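Local atomic coordinates of major capsid protein (Human herpesvirus 1, PDB entry 1NO7), a protein that forms the main building block of the herpes simplex virus capsid shell. Residues Arg153-Pro158 with Gly566-Thr571. Residues are numbered along the deposited sequence; the frame is centred on the assembly and turned at random.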
loop_
_atom_site.group_PDB
_atom_site.type_symbol
_atom_site.label_atom_id
_atom_site.label_comp_id
_atom_site.label_asym_id
_atom_site.label_seq_id
_atom_site.Cartn_x
_atom_site.Cartn_y
_atom_site.Cartn_z
ATOM N N ARG A 153 -10.216 -23.614 -6.964
ATOM C CA ARG A 153 -9.868 -22.770 -5.821
ATOM C C ARG A 153 -10.854 -21.612 -5.748
ATOM O O ARG A 153 -11.617 -21.369 -6.696
ATOM C CB ARG A 153 -8.460 -22.194 -5.965
ATOM C CG ARG A 153 -7.363 -23.219 -6.181
ATOM C CD ARG A 153 -6.096 -22.552 -6.748
ATOM N NE ARG A 153 -5.056 -23.529 -7.069
ATOM C CZ ARG A 153 -4.371 -24.216 -6.158
ATOM N NH1 ARG A 153 -4.611 -24.030 -4.862
ATOM N NH2 ARG A 153 -3.455 -25.099 -6.540
ATOM N N HIS A 154 -10.808 -20.894 -4.624
ATOM C CA HIS A 154 -11.682 -19.748 -4.360
ATOM C C HIS A 154 -11.944 -18.847 -5.578
ATOM O O HIS A 154 -11.109 -18.746 -6.491
ATOM C CB HIS A 154 -11.096 -18.900 -3.229
ATOM C CG HIS A 154 -11.971 -17.755 -2.829
ATOM N ND1 HIS A 154 -13.051 -17.903 -1.986
ATOM C CD2 HIS A 154 -11.962 -16.456 -3.204
ATOM C CE1 HIS A 154 -13.670 -16.743 -1.859
ATOM N NE2 HIS A 154 -13.028 -15.849 -2.589
ATOM N N ALA A 155 -13.102 -18.182 -5.576
ATOM C CA ALA A 155 -13.441 -17.310 -6.698
ATOM C C ALA A 155 -14.478 -16.234 -6.386
ATOM O O ALA A 155 -15.690 -16.487 -6.444
ATOM C CB ALA A 155 -13.916 -18.158 -7.892
ATOM N N MET A 156 -13.987 -15.031 -6.086
ATOM C CA MET A 156 -14.835 -13.876 -5.777
ATOM C C MET A 156 -16.042 -13.847 -6.736
ATOM O O MET A 156 -15.878 -13.864 -7.959
ATOM C CB MET A 156 -13.991 -12.580 -5.880
ATOM C CG MET A 156 -12.858 -12.498 -4.838
ATOM S SD MET A 156 -11.932 -10.931 -4.896
ATOM C CE MET A 156 -10.407 -11.445 -5.758
ATOM N N ALA A 157 -17.250 -13.831 -6.175
ATOM C CA ALA A 157 -18.465 -13.827 -6.989
ATOM C C ALA A 157 -18.631 -12.529 -7.799
ATOM O O ALA A 157 -18.083 -11.482 -7.442
ATOM C CB ALA A 157 -19.678 -14.056 -6.101
ATOM N N PRO A 158 -19.404 -12.583 -8.899
ATOM C CA PRO A 158 -19.635 -11.407 -9.753
ATOM C C PRO A 158 -19.819 -10.169 -8.894
ATOM O O PRO A 158 -19.114 -9.166 -9.060
ATOM C CB PRO A 158 -20.922 -11.758 -10.491
ATOM C CG PRO A 158 -20.885 -13.221 -10.572
ATOM C CD PRO A 158 -20.338 -13.670 -9.239
ATOM N N GLY A 566 -10.130 -11.782 -15.897
ATOM C CA GLY A 566 -11.043 -11.471 -14.818
ATOM C C GLY A 566 -10.161 -11.355 -13.596
ATOM O O GLY A 566 -9.055 -11.903 -13.589
ATOM N N GLU A 567 -10.617 -10.648 -12.568
ATOM C CA GLU A 567 -9.797 -10.504 -11.379
ATOM C C GLU A 567 -9.388 -11.857 -10.807
ATOM O O GLU A 567 -8.198 -12.092 -10.573
ATOM C CB GLU A 567 -10.515 -9.668 -10.322
ATOM C CG GLU A 567 -10.341 -8.157 -10.510
ATOM C CD GLU A 567 -11.082 -7.608 -11.737
ATOM O OE1 GLU A 567 -10.986 -6.378 -11.993
ATOM O OE2 GLU A 567 -11.754 -8.404 -12.437
ATOM N N ASN A 568 -10.351 -12.756 -10.604
ATOM C CA ASN A 568 -10.031 -14.081 -10.062
ATOM C C ASN A 568 -8.815 -14.701 -10.752
ATOM O O ASN A 568 -7.869 -15.146 -10.088
ATOM C CB ASN A 568 -11.228 -15.019 -10.195
ATOM C CG ASN A 568 -12.261 -14.790 -9.120
ATOM O OD1 ASN A 568 -13.421 -14.489 -9.414
ATOM N ND2 ASN A 568 -11.847 -14.928 -7.858
ATOM N N ALA A 569 -8.845 -14.726 -12.083
ATOM C CA ALA A 569 -7.738 -15.272 -12.859
ATOM C C ALA A 569 -6.488 -14.441 -12.556
ATOM O O ALA A 569 -5.548 -14.894 -11.870
ATOM C CB ALA A 569 -8.070 -15.198 -14.343
ATOM N N LEU A 570 -6.508 -13.206 -13.054
ATOM C CA LEU A 570 -5.399 -12.273 -12.872
ATOM C C LEU A 570 -4.831 -12.301 -11.459
ATOM O O LEU A 570 -3.679 -11.918 -11.233
ATOM C CB LEU A 570 -5.852 -10.854 -13.218
ATOM C CG LEU A 570 -4.897 -9.744 -12.799
ATOM C CD1 LEU A 570 -3.521 -10.004 -13.359
ATOM C CD2 LEU A 570 -5.444 -8.409 -13.303
ATOM N N THR A 571 -5.643 -12.751 -10.508
ATOM C CA THR A 571 -5.199 -12.809 -9.130
ATOM C C THR A 571 -4.177 -13.903 -9.007
ATOM O O THR A 571 -3.000 -13.634 -8.753
ATOM C CB THR A 571 -6.332 -13.141 -8.172
ATOM O OG1 THR A 571 -7.243 -12.033 -8.084
ATOM C CG2 THR A 571 -5.757 -13.445 -6.812
#
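Met156 and Asn568 meet where the loop between helices 139-150 and 158-169 passes the first turn of helix 567-577. The Met156 side chain runs from this loop toward the helix. Its CB lies 3.7 Å from the atom modelled as Asn568 ND2, and CG stays near the same amide. With CG anti to the Met156 carbonyl carbon (chi1 -65°), the chain runs extended through chi2 and then bends at chi3 (-103°), which brings Met156 CE within 4.0 Å of Thr571 OG1, one turn further along the helix. Thr571 OG1 donates a hydrogen bond to Glu567 O (2.7 Å), from above the carbonyl plane. Met156 also packs on Ile161, His246, Met366 and Phe370, from three other helices.

The Asn568 carboxamide reaches the backbone of Met156. In the model Asn568 ND2 lies 2.8 Å from Met156 N and Asn568 OD1 lies 2.9 Å from Met156 O. The amide is probably turned over. With its two ends exchanged, the oxygen would sit near the backbone N-H and the nitrogen near the carbonyl, so both may be hydrogen bonds. Ala155 adds its CB at 3.9 Å from Asn568 CG. His154 O is hydrogen-bonded to Tyr572 OH, a further tie to the same helix. Glu567 turns its carboxylate elsewhere, into salt bridges with Arg165 and Arg372.

The contact thus joins two parts of the upper domain that are about 400 residues apart in sequence. Its chemistry is mixed: the Asn568 amide, once turned over, may bond both the N-H and the carbonyl of Met156, while the Met156 side chain packs among side chains of helices 158-169, 234-256 and 353-371.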